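Side-chain contacts in putative sugar isomerase (Parabacteroides distasonis, PDB 3LMZ), which is probably a sugar isomerase or related enzyme built on a xylose isomerase-like TIM barrel: residues N16-G21 with G248-V253; I203-G206 with D211-A214; T76-G81 with M227-Y232; L20-Y25 with K37-L42. One frame throughout, in Å; residues are numbered along the deposited sequence.

Contact 1: residues N16-G21 with G248-V253; sequences NPFHLG and GYFKAV
Leu20 on the first strand and Phe18 in the loop before it face helix residues Phe250 and Lys251; the backbones come nearest at Leu20 and Lys251, CA to CA 8.7 Å. Phe250 fills this gap from the helix side. Its CG lies anti to the backbone N (chi1 -173°), which sends the ring out toward the strand. There it meets Phe18, whose ring comes from the opposite direction. Phe18 CE1 lies 3.7 Å from Phe250 CE2, at the edge of the Phe250 ring and near its plane. The two planes are inclined at 60°, and the centroids are 5.7 Å apart. Leu20 runs past Phe250 in the opposite sense, and its CD1 methyl reaches Phe250 CD2 at 3.9 Å. The other methyl, Leu20 CD2, lies 4.3 Å from Lys251 CG, so the lysine adds only its aliphatic stem. Lys251 NZ is held by Leu42 O and by a salt bridge to Glu245 of the second subunit. Helix 212-221 adds Ile216 and Met219 against Phe18. The contact thus joins the first barrel strand to the last helix of the TIM barrel. No hydrogen bond crosses it, so its cohesion is apolar, while the lysine's ammonium is paired outside the two segments.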
loop_
_atom_site.group_PDB
_atom_site.type_symbol
_atom_site.label_atom_id
_atom_site.label_comp_id
_atom_site.label_asym_id
_atom_site.label_seq_id
_atom_site.Cartn_x
_atom_site.Cartn_y
_atom_site.Cartn_z
ATOM N N ASN A 16 13.442 -10.118 -8.554
ATOM C CA ASN A 16 13.772 -8.852 -9.212
ATOM C C ASN A 16 15.197 -8.472 -8.907
ATOM O O ASN A 16 15.712 -8.762 -7.843
ATOM C CB ASN A 16 12.858 -7.735 -8.690
ATOM C CG ASN A 16 11.395 -7.965 -9.064
ATOM O OD1 ASN A 16 11.061 -7.926 -10.247
ATOM N ND2 ASN A 16 10.514 -8.186 -8.069
ATOM N N PRO A 17 15.881 -7.848 -9.861
ATOM C CA PRO A 17 17.307 -7.497 -9.663
ATOM C C PRO A 17 17.585 -6.230 -8.854
ATOM O O PRO A 17 18.728 -5.992 -8.425
ATOM C CB PRO A 17 17.795 -7.276 -11.088
ATOM C CG PRO A 17 16.592 -6.759 -11.829
ATOM C CD PRO A 17 15.389 -7.503 -11.209
ATOM N N PHE A 18 16.576 -5.369 -8.800
ATOM C CA PHE A 18 16.648 -4.100 -8.121
ATOM C C PHE A 18 16.337 -4.231 -6.622
ATOM O O PHE A 18 15.789 -5.227 -6.172
ATOM C CB PHE A 18 15.698 -3.087 -8.806
ATOM C CG PHE A 18 14.251 -3.357 -8.517
ATOM C CD1 PHE A 18 13.692 -3.010 -7.301
ATOM C CD2 PHE A 18 13.475 -3.999 -9.420
ATOM C CE1 PHE A 18 12.375 -3.303 -6.998
ATOM C CE2 PHE A 18 12.061 -4.278 -9.074
ATOM C CZ PHE A 18 11.591 -3.918 -7.903
ATOM N N HIS A 19 16.637 -3.173 -5.881
ATOM C CA HIS A 19 16.375 -3.100 -4.450
ATOM C C HIS A 19 15.439 -1.912 -4.163
ATOM O O HIS A 19 15.640 -0.804 -4.649
ATOM C CB HIS A 19 17.668 -2.893 -3.719
ATOM C CG HIS A 19 18.724 -3.881 -4.084
ATOM N ND1 HIS A 19 18.747 -5.141 -3.540
ATOM C CD2 HIS A 19 19.756 -3.818 -4.967
ATOM C CE1 HIS A 19 19.776 -5.801 -4.041
ATOM N NE2 HIS A 19 20.397 -5.029 -4.915
ATOM N N LEU A 20 14.423 -2.126 -3.342
ATOM C CA LEU A 20 13.498 -1.102 -2.916
ATOM C C LEU A 20 14.129 -0.224 -1.824
ATOM O O LEU A 20 14.627 -0.711 -0.796
ATOM C CB LEU A 20 12.219 -1.755 -2.368
ATOM C CG LEU A 20 11.107 -0.812 -1.908
ATOM C CD1 LEU A 20 10.656 0.168 -3.005
ATOM C CD2 LEU A 20 9.852 -1.583 -1.454
ATOM N N GLY A 21 14.059 1.090 -2.037
ATOM C CA GLY A 21 14.554 2.041 -1.043
ATOM C C GLY A 21 13.656 3.240 -0.896
ATOM O O GLY A 21 12.560 3.316 -1.476
ATOM N N GLY A 248 2.903 -0.483 -0.837
ATOM C CA GLY A 248 2.103 -1.681 -1.050
ATOM C C GLY A 248 1.809 -1.991 -2.491
ATOM O O GLY A 248 1.933 -3.094 -2.924
ATOM N N TYR A 249 1.402 -0.965 -3.240
ATOM C CA TYR A 249 1.096 -1.128 -4.636
ATOM C C TYR A 249 2.381 -1.606 -5.356
ATOM O O TYR A 249 2.411 -2.549 -6.143
ATOM C CB TYR A 249 0.537 0.119 -5.254
ATOM C CG TYR A 249 -0.216 -0.092 -6.561
ATOM C CD1 TYR A 249 0.454 -0.282 -7.733
ATOM C CD2 TYR A 249 -1.619 -0.117 -6.583
ATOM C CE1 TYR A 249 -0.260 -0.548 -8.938
ATOM C CE2 TYR A 249 -2.310 -0.354 -7.738
ATOM C CZ TYR A 249 -1.635 -0.579 -8.908
ATOM O OH TYR A 249 -2.343 -0.834 -10.055
ATOM N N PHE A 250 3.514 -0.953 -5.119
ATOM C CA PHE A 250 4.759 -1.270 -5.800
ATOM C C PHE A 250 5.245 -2.663 -5.416
ATOM O O PHE A 250 5.808 -3.407 -6.261
ATOM C CB PHE A 250 5.836 -0.232 -5.457
ATOM C CG PHE A 250 7.105 -0.385 -6.259
ATOM C CD1 PHE A 250 7.193 0.127 -7.525
ATOM C CD2 PHE A 250 8.169 -1.084 -5.745
ATOM C CE1 PHE A 250 8.364 -0.023 -8.284
ATOM C CE2 PHE A 250 9.327 -1.261 -6.507
ATOM C CZ PHE A 250 9.402 -0.745 -7.763
ATOM N N LYS A 251 5.097 -3.065 -4.144
ATOM C CA LYS A 251 5.494 -4.421 -3.752
ATOM C C LYS A 251 4.696 -5.465 -4.575
ATOM O O LYS A 251 5.229 -6.451 -5.074
ATOM C CB LYS A 251 5.276 -4.675 -2.268
ATOM C CG LYS A 251 6.312 -4.041 -1.343
ATOM C CD LYS A 251 5.934 -4.300 0.129
ATOM C CE LYS A 251 6.950 -3.771 1.110
ATOM N NZ LYS A 251 6.576 -4.115 2.547
ATOM N N ALA A 252 3.388 -5.225 -4.689
ATOM C CA ALA A 252 2.560 -6.129 -5.453
ATOM C C ALA A 252 2.961 -6.201 -6.898
ATOM O O ALA A 252 3.058 -7.290 -7.439
ATOM C CB ALA A 252 1.070 -5.781 -5.334
ATOM N N VAL A 253 3.175 -5.052 -7.542
ATOM C CA VAL A 253 3.653 -5.074 -8.936
ATOM C C VAL A 253 4.968 -5.869 -9.053
ATOM O O VAL A 253 5.129 -6.687 -9.956
ATOM C CB VAL A 253 3.800 -3.682 -9.550
ATOM C CG1 VAL A 253 4.323 -3.789 -11.010
ATOM C CG2 VAL A 253 2.494 -2.959 -9.525
#

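Contact 2: residues I203-G206 with D211-A214; sequences IEIG and DFPA
Ile205 lays its CG2 methyl over one face of the Phe212 ring. The methyl carbon sits 3.9 Å from the ring centroid and 26° off the ring normal, which makes a CH-pi contact. It is displaced toward the rim, and Ile205 CG2 is 3.5 Å from Phe212 CE2. The other branch of the isoleucine follows the ring outward: Ile205 CG1 and CD1 each come to 4.0 Å from Phe212 CZ. The two side chains cross at about a right angle. With CG1 beside the backbone N and CG2 anti to it (chi1 -72°), both branches of Ile205 can share the same ring. Phe212 is the first residue of helix 212-221, one of the outer helices of the TIM barrel, and Ile205 belongs to the loop that leads into it. Asp211 is the N-cap of this helix. Its OD1 accepts from Ala214 N at 3.1 Å, with an N-H...O angle of 163°, and the donor lies well above the carboxylate plane. An alanine in place of Ile205 would probably leave that face of Phe212 without its methyl cover and open a gap between the loop and the helix start. The loop has further ties: Ile205 N is bonded to Ser246 OG, and Gly206 N to Asp192 OD2. Gly206 has a positive phi, where a CB would press on the carbonyl O of Ile205. Ile205 also touches Tyr249 of helix 240-256.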
loop_
_atom_site.group_PDB
_atom_site.type_symbol
_atom_site.label_atom_id
_atom_site.label_comp_id
_atom_site.label_asym_id
_atom_site.label_seq_id
_atom_site.Cartn_x
_atom_site.Cartn_y
_atom_site.Cartn_z
ATOM N N ILE A 203 1.079 11.709 -7.091
ATOM C CA ILE A 203 -0.044 10.930 -6.588
ATOM C C ILE A 203 0.479 9.581 -6.108
ATOM O O ILE A 203 1.540 9.160 -6.521
ATOM C CB ILE A 203 -1.177 10.802 -7.653
ATOM C CG1 ILE A 203 -2.510 10.349 -7.036
ATOM C CG2 ILE A 203 -0.754 9.919 -8.865
ATOM C CD1 ILE A 203 -3.690 10.492 -7.992
ATOM N N GLU A 204 -0.329 8.872 -5.344
ATOM C CA GLU A 204 0.016 7.559 -4.803
ATOM C C GLU A 204 0.306 6.625 -5.973
ATOM O O GLU A 204 -0.423 6.632 -6.943
ATOM C CB GLU A 204 -1.166 7.030 -3.972
ATOM C CG GLU A 204 -1.397 7.795 -2.713
ATOM C CD GLU A 204 -2.326 9.001 -2.836
ATOM O OE1 GLU A 204 -2.539 9.573 -3.934
ATOM O OE2 GLU A 204 -2.877 9.456 -1.774
ATOM N N ILE A 205 1.321 5.760 -5.820
ATOM C CA ILE A 205 1.686 4.808 -6.840
ATOM C C ILE A 205 0.503 3.904 -7.111
ATOM O O ILE A 205 -0.141 3.363 -6.185
ATOM C CB ILE A 205 2.935 3.983 -6.447
ATOM C CG1 ILE A 205 4.163 4.903 -6.534
ATOM C CG2 ILE A 205 3.049 2.714 -7.319
ATOM C CD1 ILE A 205 5.474 4.218 -6.221
ATOM N N GLY A 206 0.185 3.779 -8.400
ATOM C CA GLY A 206 -0.953 3.003 -8.860
ATOM C C GLY A 206 -2.135 3.850 -9.292
ATOM O O GLY A 206 -2.942 3.397 -10.120
ATOM N N ASP A 211 3.597 3.364 -15.912
ATOM C CA ASP A 211 3.369 1.944 -16.148
ATOM C C ASP A 211 4.391 1.136 -15.335
ATOM O O ASP A 211 5.489 0.814 -15.787
ATOM C CB ASP A 211 3.532 1.665 -17.624
ATOM C CG ASP A 211 3.080 0.264 -18.043
ATOM O OD1 ASP A 211 2.975 -0.635 -17.186
ATOM O OD2 ASP A 211 2.835 0.112 -19.272
ATOM N N PHE A 212 4.011 0.818 -14.113
ATOM C CA PHE A 212 4.904 0.086 -13.254
ATOM C C PHE A 212 5.203 -1.351 -13.712
ATOM O O PHE A 212 6.361 -1.790 -13.633
ATOM C CB PHE A 212 4.446 0.179 -11.768
ATOM C CG PHE A 212 4.767 1.516 -11.140
ATOM C CD1 PHE A 212 6.080 1.831 -10.815
ATOM C CD2 PHE A 212 3.803 2.515 -11.049
ATOM C CE1 PHE A 212 6.384 3.132 -10.321
ATOM C CE2 PHE A 212 4.102 3.761 -10.531
ATOM C CZ PHE A 212 5.364 4.082 -10.217
ATOM N N PRO A 213 4.167 -2.119 -14.166
ATOM C CA PRO A 213 4.489 -3.400 -14.683
ATOM C C PRO A 213 5.553 -3.357 -15.799
ATOM O O PRO A 213 6.471 -4.163 -15.821
ATOM C CB PRO A 213 3.128 -3.912 -15.153
ATOM C CG PRO A 213 2.191 -3.324 -14.248
ATOM C CD PRO A 213 2.722 -1.925 -14.003
ATOM N N ALA A 214 5.412 -2.412 -16.725
ATOM C CA ALA A 214 6.368 -2.279 -17.796
ATOM C C ALA A 214 7.776 -1.933 -17.286
ATOM O O ALA A 214 8.786 -2.443 -17.811
ATOM C CB ALA A 214 5.869 -1.259 -18.850
#

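Contact 3: residues T76-G81 with M227-Y232; sequences TGYAVG and MCSLEY
Tyr78 projects from strand 76-85 toward strand 227-230 in the interior of the TIM barrel, and Met227, built as selenomethionine, lies across one face of its ring. Met227 CG makes a CH-pi contact almost exactly above the ring centre, 3.6 Å from the centroid and 6° off the normal. The selenium is further along the same face, with SE 4.4 Å from the centroid, a Met-aromatic contact. A bend at chi2 (58°) carries the Met227 chain back over the tyrosine, so CE ends near Tyr78 CB while Met227 CB lies 3.6 Å from Tyr78 CZ. Two conformers of Met227 were modelled, and this description holds for one of them. The phenol end is polar: Ser229 OG donates to Tyr78 OH. A phenylalanine in place of Tyr78 would probably keep the ring contact but leave Ser229 OG without this acceptor and Asp187 without its hydroxyl partner. In the next shell, Tyr46 of strand 46-49 touches both Tyr78 and Met227, and Cys48 and Leu105 also pack on the tyrosine. Backbone pairing of Thr76 and Tyr78 with Leu47 fixes the strand that carries the ring. Tyr78 OH is therefore gripped from two strands, by Asp187 OD1 and by Ser229 OG, the latter at 2.8 Å.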
loop_
_atom_site.group_PDB
_atom_site.type_symbol
_atom_site.label_atom_id
_atom_site.label_comp_id
_atom_site.label_asym_id
_atom_site.label_seq_id
_atom_site.Cartn_x
_atom_site.Cartn_y
_atom_site.Cartn_z
ATOM N N THR A 76 20.261 0.384 5.577
ATOM C CA THR A 76 21.559 0.745 4.999
ATOM C C THR A 76 21.420 2.071 4.238
ATOM O O THR A 76 20.564 2.200 3.324
ATOM C CB THR A 76 22.048 -0.354 4.010
ATOM O OG1 THR A 76 22.244 -1.584 4.742
ATOM C CG2 THR A 76 23.359 0.089 3.339
ATOM N N GLY A 77 22.277 3.035 4.591
ATOM C CA GLY A 77 22.408 4.233 3.820
ATOM C C GLY A 77 23.258 3.921 2.600
ATOM O O GLY A 77 24.469 3.730 2.714
ATOM N N TYR A 78 22.641 3.884 1.413
ATOM C CA TYR A 78 23.276 3.314 0.223
ATOM C C TYR A 78 23.961 4.307 -0.717
ATOM O O TYR A 78 24.759 3.890 -1.604
ATOM C CB TYR A 78 22.296 2.438 -0.566
ATOM C CG TYR A 78 21.339 3.222 -1.422
ATOM C CD1 TYR A 78 20.108 3.668 -0.944
ATOM C CD2 TYR A 78 21.653 3.513 -2.738
ATOM C CE1 TYR A 78 19.228 4.425 -1.778
ATOM C CE2 TYR A 78 20.793 4.252 -3.557
ATOM C CZ TYR A 78 19.556 4.687 -3.073
ATOM O OH TYR A 78 18.699 5.447 -3.851
ATOM N N ALA A 79 23.595 5.574 -0.572
ATOM C CA ALA A 79 24.129 6.652 -1.382
ATOM C C ALA A 79 23.857 7.941 -0.614
ATOM O O ALA A 79 23.144 7.951 0.391
ATOM C CB ALA A 79 23.438 6.660 -2.750
ATOM N N VAL A 80 24.472 8.998 -1.127
ATOM C CA VAL A 80 24.196 10.356 -0.617
ATOM C C VAL A 80 23.588 11.243 -1.710
ATOM O O VAL A 80 24.025 11.150 -2.897
ATOM C CB VAL A 80 25.465 11.067 -0.036
ATOM C CG1 VAL A 80 25.969 10.355 1.278
ATOM C CG2 VAL A 80 26.618 11.163 -1.061
ATOM N N GLY A 81 22.599 12.055 -1.308
ATOM C CA GLY A 81 22.021 13.075 -2.193
ATOM C C GLY A 81 20.558 12.884 -2.452
ATOM O O GLY A 81 19.932 12.049 -1.824
HETATM N N MSE A 227 18.979 0.787 -6.954
HETATM C CA MSE A 227 17.865 0.997 -6.059
HETATM C C MSE A 227 16.770 1.746 -6.812
HETATM O O MSE A 227 16.993 2.574 -7.669
HETATM C CB MSE A 227 18.213 1.832 -4.827
HETATM C CG MSE A 227 18.817 1.025 -3.689
HETATM SE SE MSE A 227 20.435 0.105 -4.295
HETATM C CE MSE A 227 20.941 -0.654 -2.618
ATOM N N CYS A 228 15.540 1.402 -6.419
ATOM C CA CYS A 228 14.308 2.065 -6.852
ATOM C C CYS A 228 13.855 2.670 -5.532
ATOM O O CYS A 228 13.418 1.948 -4.636
ATOM C CB CYS A 228 13.274 1.039 -7.347
ATOM S SG CYS A 228 13.676 0.062 -8.774
ATOM N N SER A 229 14.020 3.988 -5.426
ATOM C CA SER A 229 13.843 4.750 -4.197
ATOM C C SER A 229 12.612 5.634 -4.300
ATOM O O SER A 229 12.476 6.450 -5.221
ATOM C CB SER A 229 15.092 5.564 -3.936
ATOM O OG SER A 229 16.071 4.634 -3.478
ATOM N N LEU A 230 11.647 5.396 -3.413
ATOM C CA LEU A 230 10.433 6.172 -3.448
ATOM C C LEU A 230 10.647 7.594 -3.026
ATOM O O LEU A 230 11.169 7.876 -1.958
ATOM C CB LEU A 230 9.322 5.527 -2.564
ATOM C CG LEU A 230 8.032 6.334 -2.404
ATOM C CD1 LEU A 230 7.293 6.483 -3.708
ATOM C CD2 LEU A 230 7.121 5.747 -1.278
ATOM N N GLU A 231 10.282 8.509 -3.909
ATOM C CA GLU A 231 10.327 9.946 -3.615
ATOM C C GLU A 231 8.909 10.477 -3.684
ATOM O O GLU A 231 8.361 10.800 -4.741
ATOM C CB GLU A 231 11.255 10.692 -4.570
ATOM C CG GLU A 231 11.480 12.119 -4.144
ATOM C CD GLU A 231 12.598 12.789 -4.919
ATOM O OE1 GLU A 231 12.491 12.861 -6.180
ATOM O OE2 GLU A 231 13.550 13.250 -4.265
ATOM N N TYR A 232 8.277 10.492 -2.524
ATOM C CA TYR A 232 6.848 10.806 -2.394
ATOM C C TYR A 232 6.620 12.278 -2.098
ATOM O O TYR A 232 7.042 12.768 -1.044
ATOM C CB TYR A 232 6.171 9.959 -1.296
ATOM C CG TYR A 232 4.690 10.038 -1.355
ATOM C CD1 TYR A 232 4.029 9.443 -2.391
ATOM C CD2 TYR A 232 3.962 10.660 -0.389
ATOM C CE1 TYR A 232 2.597 9.549 -2.515
ATOM C CE2 TYR A 232 2.541 10.727 -0.453
ATOM C CZ TYR A 232 1.889 10.213 -1.543
ATOM O OH TYR A 232 0.503 10.279 -1.615
#

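Contact 4: residues L20-Y25 with K37-L42; sequences LGMAGY and KTLERL
Met22 CE reaches between two leucines of the 37-42 segment, and this is the tight part of the contact. The methyl lies 3.7 Å from Leu39 CD1 and 3.9 Å from Leu42 CD1. Leu39 CD1 also packs against Met22 CB at 4.0 Å, so one leucine methyl touches both the root and the end of the selenomethionine. Bends at chi2 (87°) and chi3 (76°) fold the Met22 chain back on itself and bring CE to the leucines. Met22 meets Leu42 at about a right angle. All three side chains are buried and no hydrogen bond crosses between the segments. Met22 was modelled in two conformers, of which one is described. The outer side of the helix is looser and polar. Lys37 is exposed there, and Glu40 pairs with Lys74 and His73. Arg41 turns to the second subunit, where its O accepts from Arg207 and its NH2 bonds to Asp238 O. The contact joins the first strand of the TIM barrel to the helix that follows it. Strand 19-22 lies in the sheet beside strand 227-230, and Met22 has backbone bonds to Tyr46 and Cys48 of strand 46-49. Ile243 of helix 240-256 packs on both Met22 and Leu42.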
loop_
_atom_site.group_PDB
_atom_site.type_symbol
_atom_site.label_atom_id
_atom_site.label_comp_id
_atom_site.label_asym_id
_atom_site.label_seq_id
_atom_site.Cartn_x
_atom_site.Cartn_y
_atom_site.Cartn_z
ATOM N N LEU A 20 14.423 -2.126 -3.342
ATOM C CA LEU A 20 13.498 -1.102 -2.916
ATOM C C LEU A 20 14.129 -0.224 -1.824
ATOM O O LEU A 20 14.627 -0.711 -0.796
ATOM C CB LEU A 20 12.219 -1.755 -2.368
ATOM C CG LEU A 20 11.107 -0.812 -1.908
ATOM C CD1 LEU A 20 10.656 0.168 -3.005
ATOM C CD2 LEU A 20 9.852 -1.583 -1.454
ATOM N N GLY A 21 14.059 1.090 -2.037
ATOM C CA GLY A 21 14.554 2.041 -1.043
ATOM C C GLY A 21 13.656 3.240 -0.896
ATOM O O GLY A 21 12.560 3.316 -1.476
HETATM N N MSE A 22 14.115 4.183 -0.079
HETATM C CA MSE A 22 13.459 5.465 0.079
HETATM C C MSE A 22 14.446 6.592 -0.189
HETATM O O MSE A 22 15.558 6.617 0.285
HETATM C CB MSE A 22 12.897 5.618 1.493
HETATM C CG MSE A 22 11.983 6.831 1.661
HETATM SE SE MSE A 22 10.190 6.232 1.146
HETATM C CE MSE A 22 9.732 5.245 2.702
ATOM N N ALA A 23 13.924 7.551 -0.939
ATOM C CA ALA A 23 14.637 8.774 -1.255
ATOM C C ALA A 23 14.425 9.698 -0.019
ATOM O O ALA A 23 13.305 9.762 0.531
ATOM C CB ALA A 23 14.013 9.408 -2.571
ATOM N N GLY A 24 15.479 10.391 0.434
ATOM C CA GLY A 24 15.373 11.145 1.672
ATOM C C GLY A 24 14.397 12.322 1.627
ATOM O O GLY A 24 13.776 12.639 2.676
ATOM N N TYR A 25 14.218 12.965 0.482
ATOM C CA TYR A 25 13.299 14.097 0.378
ATOM C C TYR A 25 11.868 13.742 0.780
ATOM O O TYR A 25 11.093 14.605 1.223
ATOM C CB TYR A 25 13.339 14.714 -1.013
ATOM C CG TYR A 25 12.566 15.975 -1.183
ATOM C CD1 TYR A 25 12.992 17.137 -0.559
ATOM C CD2 TYR A 25 11.457 16.032 -2.013
ATOM C CE1 TYR A 25 12.302 18.340 -0.760
ATOM C CE2 TYR A 25 10.797 17.222 -2.245
ATOM C CZ TYR A 25 11.237 18.367 -1.563
ATOM O OH TYR A 25 10.660 19.632 -1.738
ATOM N N LYS A 37 12.150 4.639 11.625
ATOM C CA LYS A 37 11.050 3.881 12.172
ATOM C C LYS A 37 10.005 3.552 11.077
ATOM O O LYS A 37 9.447 2.440 11.008
ATOM C CB LYS A 37 10.444 4.641 13.352
ATOM C CG LYS A 37 11.324 4.454 14.594
ATOM C CD LYS A 37 10.934 5.347 15.800
ATOM C CE LYS A 37 11.934 5.162 16.989
ATOM N NZ LYS A 37 11.749 6.262 18.014
ATOM N N THR A 38 9.744 4.535 10.196
ATOM C CA THR A 38 8.820 4.322 9.139
ATOM C C THR A 38 9.355 3.286 8.181
ATOM O O THR A 38 8.616 2.371 7.778
ATOM C CB THR A 38 8.456 5.650 8.438
ATOM O OG1 THR A 38 8.052 6.612 9.413
ATOM C CG2 THR A 38 7.429 5.465 7.360
ATOM N N LEU A 39 10.607 3.402 7.730
ATOM C CA LEU A 39 11.162 2.364 6.844
ATOM C C LEU A 39 11.083 0.973 7.487
ATOM O O LEU A 39 10.783 -0.010 6.818
ATOM C CB LEU A 39 12.640 2.658 6.451
ATOM C CG LEU A 39 12.864 3.576 5.230
ATOM C CD1 LEU A 39 12.247 4.930 5.393
ATOM C CD2 LEU A 39 14.362 3.686 4.988
ATOM N N GLU A 40 11.450 0.891 8.744
ATOM C CA GLU A 40 11.450 -0.371 9.484
ATOM C C GLU A 40 10.050 -1.023 9.409
ATOM O O GLU A 40 9.899 -2.199 9.129
ATOM C CB GLU A 40 11.876 -0.165 10.942
ATOM C CG GLU A 40 12.044 -1.369 11.775
ATOM C CD GLU A 40 12.659 -1.011 13.117
ATOM O OE1 GLU A 40 12.321 0.051 13.676
ATOM O OE2 GLU A 40 13.458 -1.808 13.664
ATOM N N ARG A 41 9.012 -0.229 9.687
ATOM C CA ARG A 41 7.624 -0.717 9.691
ATOM C C ARG A 41 7.189 -1.140 8.253
ATOM O O ARG A 41 6.397 -2.034 8.128
ATOM C CB ARG A 41 6.661 0.348 10.258
ATOM C CG ARG A 41 6.773 0.594 11.741
ATOM C CD ARG A 41 5.623 1.520 12.224
ATOM N NE ARG A 41 4.333 0.831 12.171
ATOM C CZ ARG A 41 3.146 1.429 12.267
ATOM N NH1 ARG A 41 3.083 2.728 12.448
ATOM N NH2 ARG A 41 2.023 0.744 12.200
ATOM N N LEU A 42 7.712 -0.449 7.239
ATOM C CA LEU A 42 7.444 -0.802 5.845
ATOM C C LEU A 42 8.295 -1.901 5.258
ATOM O O LEU A 42 8.118 -2.276 4.122
ATOM C CB LEU A 42 7.587 0.420 4.940
ATOM C CG LEU A 42 6.656 1.582 5.170
ATOM C CD1 LEU A 42 7.235 2.843 4.452
ATOM C CD2 LEU A 42 5.277 1.224 4.704
#

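Overall arrangement
The four contacts belong to one TIM barrel. Contacts 1, 3 and 4 use the neighbouring strands 19-22 and 227-230, and contact 2 lies further out. Contacts 1 and 4 share Leu20 and Gly21 on the first strand; their centres are about 13 Å apart. Contact 3 crosses the barrel interior about 9 Å from contact 4, and Cys228 O with Gly21 N ties their strands. Contact 2 lies on the outer layer, about 11 Å from contact 1, and meets it through Tyr249 and Val253. Along the chain, contact 4 closes first; contact 2 then falls within the span of contact 3, and both within that of contact 1. Contacts 1, 2 and 4 also touch the second subunit, whereas contact 3 does not.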